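Local coordinates for protein beta-hexosaminidase (Neisseria gonorrhoeae, PDB 6JTJ) that probably cleaves the terminal beta-1,4-linked N-acetylglucosamine from peptidoglycan fragments during cell-wall recycling, as a family 3 glycoside hydrolase of the NagZ subfamily, at residues Phe163-Ile177 with Ser207-Asp221. Residues are numbered along the deposited sequence; the frame is centred on the assembly and turned at random.
Sequences FTPVLDLDWGNCAVI and SCGKHFPGHGFVEGD. With NAG (2-acetamido-2-deoxy-beta-D-glucopyranose), chain I; NAG (2-acetamido-2-deoxy-beta-D-glucopyranose), chain G.
Lys210 meets Pro165 and Leu167 where strand 208-212 of the TIM-like barrel of a family 3 glycoside hydrolase runs beside the loop that follows strand 161-162. Pairing is parallel here: Lys210 N gives a bond to Pro165 O, and Leu167 N returns one of 2.7 Å to Lys210 O. Lys210, the residue most buried by the contact, bends at chi3, which brings NZ within 2.8 Å of Phe163 O. The same ammonium also bonds O3 and O4 of the bound N-acetylglucosamine and forms a salt bridge with Glu107, consistent with the predicted role of Lys210 and His211 in substrate binding.

Beyond the cis peptide between Lys210 and His211, the Asp168 carboxylate lies almost coplanar with the His211 imidazole, 7° between planes, and His211 ND1 donates to the syn lone pair of Asp168 OD2 at 2.7 Å. OD1 is gripped from opposite faces by the backbone N atoms of His211 and His215. Held by three hydrogen bonds, the carboxylate fixes the ring's rotation; His211 NE2 is hydrogen-bonded to sugar O3 at 2.9 Å.

Farther on, Gly216 CA makes a CA-H...O contact of 3.2 Å with Leu169 O. Trp171 packs CB and CD1 on the Gly216 backbone, and a water accepts from Cys174 N and donates to Gly216 O. The Phe217 ring turns its edge to the face of the Trp171 pyrrole, planes at 84°. Asn173 ND2 sits over one face of the Phe217 ring, toward its rim, and donates a bent hydrogen bond (2.8 Å, 141°) to Phe217 O.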
loop_
_atom_site.group_PDB
_atom_site.type_symbol
_atom_site.label_atom_id
_atom_site.label_comp_id
_atom_site.label_asym_id
_atom_site.label_seq_id
_atom_site.Cartn_x
_atom_site.Cartn_y
_atom_site.Cartn_z
ATOM N N PHE C 163 3.585 -15.076 7.614
ATOM C CA PHE C 163 4.067 -14.725 6.286
ATOM C C PHE C 163 5.114 -13.608 6.401
ATOM O O PHE C 163 4.823 -12.446 6.205
ATOM C CB PHE C 163 2.900 -14.327 5.347
ATOM C CG PHE C 163 1.976 -15.476 4.977
ATOM C CD1 PHE C 163 2.493 -16.690 4.552
ATOM C CD2 PHE C 163 0.593 -15.351 5.035
ATOM C CE1 PHE C 163 1.655 -17.741 4.188
ATOM C CE2 PHE C 163 -0.247 -16.405 4.662
ATOM C CZ PHE C 163 0.286 -17.596 4.234
ATOM N N THR C 164 6.338 -14.011 6.717
ATOM C CA THR C 164 7.441 -13.112 6.940
ATOM C C THR C 164 8.706 -13.949 6.747
ATOM O O THR C 164 8.693 -15.170 6.987
ATOM C CB THR C 164 7.320 -12.478 8.339
ATOM O OG1 THR C 164 8.157 -11.321 8.449
ATOM C CG2 THR C 164 7.661 -13.481 9.445
ATOM N N PRO C 165 9.811 -13.323 6.312
ATOM C CA PRO C 165 10.057 -11.908 6.141
ATOM C C PRO C 165 9.911 -11.329 4.743
ATOM O O PRO C 165 10.079 -12.028 3.735
ATOM C CB PRO C 165 11.512 -11.793 6.512
ATOM C CG PRO C 165 12.114 -13.044 5.951
ATOM C CD PRO C 165 11.063 -14.099 6.185
ATOM N N VAL C 166 9.689 -10.018 4.722
ATOM C CA VAL C 166 9.863 -9.205 3.539
ATOM C C VAL C 166 11.347 -9.141 3.163
ATOM O O VAL C 166 12.179 -8.774 3.989
ATOM C CB VAL C 166 9.318 -7.787 3.788
ATOM C CG1 VAL C 166 9.671 -6.849 2.640
ATOM C CG2 VAL C 166 7.811 -7.847 3.966
ATOM N N LEU C 167 11.652 -9.507 1.927
ATOM C CA LEU C 167 12.998 -9.507 1.378
ATOM C C LEU C 167 13.170 -8.434 0.313
ATOM O O LEU C 167 14.229 -8.299 -0.300
ATOM C CB LEU C 167 13.286 -10.869 0.759
ATOM C CG LEU C 167 13.205 -12.067 1.693
ATOM C CD1 LEU C 167 13.518 -13.367 0.949
ATOM C CD2 LEU C 167 14.160 -11.914 2.858
ATOM N N ASP C 168 12.116 -7.654 0.096
ATOM C CA ASP C 168 12.167 -6.528 -0.816
ATOM C C ASP C 168 13.211 -5.519 -0.339
ATOM O O ASP C 168 13.389 -5.325 0.868
ATOM C CB ASP C 168 10.796 -5.844 -0.877
ATOM C CG ASP C 168 9.684 -6.807 -1.300
ATOM O OD1 ASP C 168 9.876 -7.560 -2.287
ATOM O OD2 ASP C 168 8.603 -6.761 -0.663
ATOM N N LEU C 169 13.895 -4.893 -1.288
ATOM C CA LEU C 169 14.934 -3.920 -0.956
ATOM C C LEU C 169 14.317 -2.514 -0.903
ATOM O O LEU C 169 13.457 -2.175 -1.698
ATOM C CB LEU C 169 16.032 -3.911 -2.014
ATOM C CG LEU C 169 16.671 -5.247 -2.412
ATOM C CD1 LEU C 169 17.809 -5.008 -3.409
ATOM C CD2 LEU C 169 17.188 -5.982 -1.190
ATOM N N ASP C 170 14.781 -1.711 0.033
ATOM C CA ASP C 170 14.318 -0.359 0.134
ATOM C C ASP C 170 15.029 0.554 -0.862
ATOM O O ASP C 170 15.991 1.196 -0.511
ATOM C CB ASP C 170 14.509 0.185 1.544
ATOM C CG ASP C 170 13.912 1.595 1.685
ATOM O OD1 ASP C 170 13.021 1.961 0.889
ATOM O OD2 ASP C 170 14.291 2.319 2.603
ATOM N N TRP C 171 14.535 0.587 -2.087
ATOM C CA TRP C 171 15.046 1.473 -3.102
ATOM C C TRP C 171 14.538 2.908 -2.923
ATOM O O TRP C 171 14.974 3.781 -3.630
ATOM C CB TRP C 171 14.644 0.992 -4.497
ATOM C CG TRP C 171 15.344 -0.239 -4.963
ATOM C CD1 TRP C 171 14.839 -1.505 -5.006
ATOM C CD2 TRP C 171 16.678 -0.317 -5.505
ATOM N NE1 TRP C 171 15.772 -2.374 -5.527
ATOM C CE2 TRP C 171 16.912 -1.675 -5.838
ATOM C CE3 TRP C 171 17.688 0.622 -5.740
ATOM C CZ2 TRP C 171 18.127 -2.115 -6.395
ATOM C CZ3 TRP C 171 18.898 0.188 -6.309
ATOM C CH2 TRP C 171 19.113 -1.177 -6.605
ATOM N N GLY C 172 13.669 3.160 -1.937
ATOM C CA GLY C 172 13.114 4.499 -1.727
ATOM C C GLY C 172 12.030 4.850 -2.749
ATOM O O GLY C 172 11.686 6.021 -2.916
ATOM N N ASN C 173 11.440 3.831 -3.371
ATOM C CA ASN C 173 10.380 4.021 -4.360
ATOM C C ASN C 173 8.969 3.572 -3.962
ATOM O O ASN C 173 7.997 4.110 -4.484
ATOM C CB ASN C 173 10.739 3.258 -5.631
ATOM C CG ASN C 173 11.941 3.844 -6.359
ATOM O OD1 ASN C 173 12.301 5.021 -6.174
ATOM N ND2 ASN C 173 12.609 3.003 -7.146
ATOM N N CYS C 174 8.855 2.566 -3.093
ATOM C CA CYS C 174 7.599 1.831 -2.896
ATOM C C CYS C 174 7.010 2.047 -1.506
ATOM O O CYS C 174 7.474 1.453 -0.519
ATOM C CB CYS C 174 7.822 0.335 -3.098
ATOM S SG CYS C 174 6.253 -0.530 -3.307
ATOM N N ALA C 175 5.994 2.887 -1.431
ATOM C CA ALA C 175 5.409 3.277 -0.141
ATOM C C ALA C 175 4.721 2.114 0.546
ATOM O O ALA C 175 4.790 1.978 1.749
ATOM C CB ALA C 175 4.397 4.403 -0.338
ATOM N N VAL C 176 4.049 1.268 -0.216
ATOM C CA VAL C 176 3.338 0.164 0.378
ATOM C C VAL C 176 4.287 -0.810 1.096
ATOM O O VAL C 176 3.864 -1.521 2.015
ATOM C CB VAL C 176 2.392 -0.539 -0.630
ATOM C CG1 VAL C 176 3.128 -1.334 -1.706
ATOM C CG2 VAL C 176 1.435 -1.446 0.116
ATOM N N ILE C 177 5.529 -0.916 0.616
ATOM C CA ILE C 177 6.536 -1.705 1.307
ATOM C C ILE C 177 7.060 -0.817 2.418
ATOM O O ILE C 177 6.908 -1.149 3.578
ATOM C CB ILE C 177 7.678 -2.186 0.384
ATOM C CG1 ILE C 177 7.147 -3.065 -0.760
ATOM C CG2 ILE C 177 8.739 -2.944 1.177
ATOM C CD1 ILE C 177 6.333 -4.260 -0.340
ATOM N N SER C 207 9.829 -19.874 7.448
ATOM C CA SER C 207 9.735 -18.524 6.891
ATOM C C SER C 207 9.079 -18.502 5.503
ATOM O O SER C 207 9.015 -19.517 4.800
ATOM C CB SER C 207 11.114 -17.936 6.760
ATOM O OG SER C 207 11.837 -18.647 5.758
ATOM N N CYS C 208 8.553 -17.329 5.139
ATOM C CA CYS C 208 7.953 -17.100 3.831
ATOM C C CYS C 208 8.450 -15.771 3.301
ATOM O O CYS C 208 8.070 -14.716 3.829
ATOM C CB CYS C 208 6.423 -17.084 3.928
ATOM S SG CYS C 208 5.611 -16.707 2.367
ATOM N N GLY C 209 9.306 -15.832 2.284
ATOM C CA GLY C 209 9.902 -14.645 1.718
ATOM C C GLY C 209 8.931 -13.912 0.811
ATOM O O GLY C 209 8.226 -14.548 0.051
ATOM N N LYS C 210 8.901 -12.588 0.903
ATOM C CA LYS C 210 8.000 -11.762 0.102
ATOM C C LYS C 210 8.766 -10.561 -0.444
ATOM O O LYS C 210 9.621 -10.042 0.274
ATOM C CB LYS C 210 6.872 -11.211 0.985
ATOM C CG LYS C 210 6.262 -12.219 1.917
ATOM C CD LYS C 210 4.890 -11.759 2.419
ATOM C CE LYS C 210 4.965 -10.642 3.438
ATOM N NZ LYS C 210 3.758 -10.696 4.332
ATOM N N HIS C 211 8.480 -10.056 -1.657
ATOM C CA HIS C 211 7.521 -10.585 -2.621
ATOM C C HIS C 211 8.312 -10.886 -3.875
ATOM O O HIS C 211 8.790 -9.982 -4.538
ATOM C CB HIS C 211 6.422 -9.562 -2.901
ATOM C CG HIS C 211 5.730 -9.087 -1.671
ATOM N ND1 HIS C 211 6.291 -8.170 -0.804
ATOM C CD2 HIS C 211 4.518 -9.399 -1.156
ATOM C CE1 HIS C 211 5.450 -7.925 0.181
ATOM N NE2 HIS C 211 4.372 -8.662 -0.006
ATOM N N PHE C 212 8.473 -12.171 -4.171
ATOM C CA PHE C 212 9.361 -12.633 -5.231
ATOM C C PHE C 212 8.911 -12.096 -6.582
ATOM O O PHE C 212 7.728 -12.186 -6.905
ATOM C CB PHE C 212 9.349 -14.163 -5.296
ATOM C CG PHE C 212 10.203 -14.724 -6.394
ATOM C CD1 PHE C 212 11.561 -14.939 -6.185
ATOM C CD2 PHE C 212 9.661 -15.028 -7.613
ATOM C CE1 PHE C 212 12.358 -15.436 -7.180
ATOM C CE2 PHE C 212 10.458 -15.554 -8.628
ATOM C CZ PHE C 212 11.800 -15.763 -8.411
ATOM N N PRO C 213 9.848 -11.615 -7.410
ATOM C CA PRO C 213 11.289 -11.542 -7.275
ATOM C C PRO C 213 11.824 -10.210 -6.734
ATOM O O PRO C 213 13.050 -9.973 -6.804
ATOM C CB PRO C 213 11.749 -11.721 -8.715
ATOM C CG PRO C 213 10.709 -10.973 -9.487
ATOM C CD PRO C 213 9.425 -11.170 -8.748
ATOM N N GLY C 214 10.953 -9.378 -6.158
ATOM C CA GLY C 214 11.386 -8.121 -5.527
ATOM C C GLY C 214 10.450 -6.979 -5.840
ATOM O O GLY C 214 10.319 -6.573 -6.984
ATOM N N HIS C 215 9.792 -6.472 -4.806
ATOM C CA HIS C 215 8.763 -5.438 -4.925
ATOM C C HIS C 215 9.322 -4.034 -4.634
ATOM O O HIS C 215 8.591 -3.035 -4.697
ATOM C CB HIS C 215 7.657 -5.759 -3.911
ATOM C CG HIS C 215 6.306 -5.209 -4.254
ATOM N ND1 HIS C 215 6.084 -3.872 -4.519
ATOM C CD2 HIS C 215 5.089 -5.808 -4.313
ATOM C CE1 HIS C 215 4.798 -3.675 -4.758
ATOM N NE2 HIS C 215 4.170 -4.834 -4.643
ATOM N N GLY C 216 10.589 -3.953 -4.273
ATOM C CA GLY C 216 11.132 -2.711 -3.761
ATOM C C GLY C 216 11.311 -1.552 -4.732
ATOM O O GLY C 216 11.424 -0.410 -4.303
ATOM N N PHE C 217 11.429 -1.847 -6.016
ATOM C CA PHE C 217 11.846 -0.839 -6.988
ATOM C C PHE C 217 10.662 -0.096 -7.615
ATOM O O PHE C 217 10.787 1.066 -7.967
ATOM C CB PHE C 217 12.721 -1.449 -8.088
ATOM C CG PHE C 217 13.351 -0.421 -9.001
ATOM C CD1 PHE C 217 14.526 0.222 -8.636
ATOM C CD2 PHE C 217 12.761 -0.082 -10.209
ATOM C CE1 PHE C 217 15.134 1.163 -9.481
ATOM C CE2 PHE C 217 13.350 0.850 -11.054
ATOM C CZ PHE C 217 14.545 1.477 -10.685
ATOM N N VAL C 218 9.522 -0.765 -7.749
ATOM C CA VAL C 218 8.336 -0.118 -8.295
ATOM C C VAL C 218 7.762 0.893 -7.312
ATOM O O VAL C 218 8.139 0.926 -6.146
ATOM C CB VAL C 218 7.211 -1.096 -8.616
ATOM C CG1 VAL C 218 7.670 -2.085 -9.650
ATOM C CG2 VAL C 218 6.715 -1.808 -7.350
ATOM N N GLU C 219 6.966 1.810 -7.838
ATOM C CA GLU C 219 6.237 2.741 -6.998
ATOM C C GLU C 219 4.942 2.047 -6.693
ATOM O O GLU C 219 4.432 1.301 -7.519
ATOM C CB GLU C 219 6.032 4.077 -7.681
ATOM C CG GLU C 219 7.287 4.948 -7.722
ATOM C CD GLU C 219 7.040 6.236 -8.516
ATOM O OE1 GLU C 219 7.005 6.164 -9.755
ATOM O OE2 GLU C 219 6.886 7.315 -7.912
ATOM N N GLY C 220 4.434 2.261 -5.498
ATOM C CA GLY C 220 3.222 1.586 -5.077
ATOM C C GLY C 220 2.602 2.369 -3.938
ATOM O O GLY C 220 3.031 2.270 -2.788
ATOM N N ASP C 221 1.577 3.146 -4.255
ATOM C CA ASP C 221 0.968 4.033 -3.281
ATOM C C ASP C 221 -0.480 4.282 -3.598
ATOM O O ASP C 221 -1.092 5.192 -3.136
ATOM C CB ASP C 221 1.767 5.349 -3.182
ATOM C CG ASP C 221 2.062 5.973 -4.538
ATOM O OD1 ASP C 221 1.130 6.482 -5.152
ATOM O OD2 ASP C 221 3.191 5.946 -4.974
HETATM C C1 NAG I . -0.620 -9.244 -0.117
HETATM C C2 NAG I . 0.529 -8.562 0.640
HETATM C C3 NAG I . 1.403 -9.596 1.310
HETATM C C4 NAG I . 0.564 -10.565 2.139
HETATM C C5 NAG I . -0.470 -11.268 1.282
HETATM C C6 NAG I . -1.430 -12.094 2.144
HETATM C C7 NAG I . 1.854 -6.542 -0.014
HETATM C C8 NAG I . 1.427 -5.926 1.251
HETATM N N2 NAG I . 1.374 -7.774 -0.223
HETATM O O1 NAG I . -1.689 -8.337 -0.314
HETATM O O3 NAG I . 2.362 -8.931 2.100
HETATM O O4 NAG I . 1.366 -11.511 2.801
HETATM O O5 NAG I . -1.240 -10.296 0.606
HETATM O O6 NAG I . -2.198 -11.304 3.038
HETATM O O7 NAG I . 2.568 -5.914 -0.814
HETATM C C1 NAG G . -4.778 6.786 -5.346
HETATM C C2 NAG G . -4.115 7.191 -4.057
HETATM C C3 NAG G . -4.039 8.736 -3.911
HETATM C C4 NAG G . -3.492 9.332 -5.201
HETATM C C5 NAG G . -4.289 8.816 -6.399
HETATM C C6 NAG G . -3.841 9.414 -7.732
HETATM C C7 NAG G . -4.050 5.918 -1.919
HETATM C C8 NAG G . -2.580 6.028 -1.959
HETATM N N2 NAG G . -4.706 6.404 -2.974
HETATM O O1 NAG G . -4.524 5.405 -5.501
HETATM O O3 NAG G . -3.143 9.118 -2.888
HETATM O O4 NAG G . -3.403 10.751 -5.196
HETATM O O5 NAG G . -4.144 7.420 -6.412
HETATM O O6 NAG G . -2.527 9.055 -8.053
HETATM O O7 NAG G . -4.599 5.398 -0.941
HETATM O O HOH W 1 13.132 -5.714 -4.162
HETATM O O HOH W 2 5.269 4.616 -3.749
HETATM O O HOH W 3 11.150 1.042 -2.180
#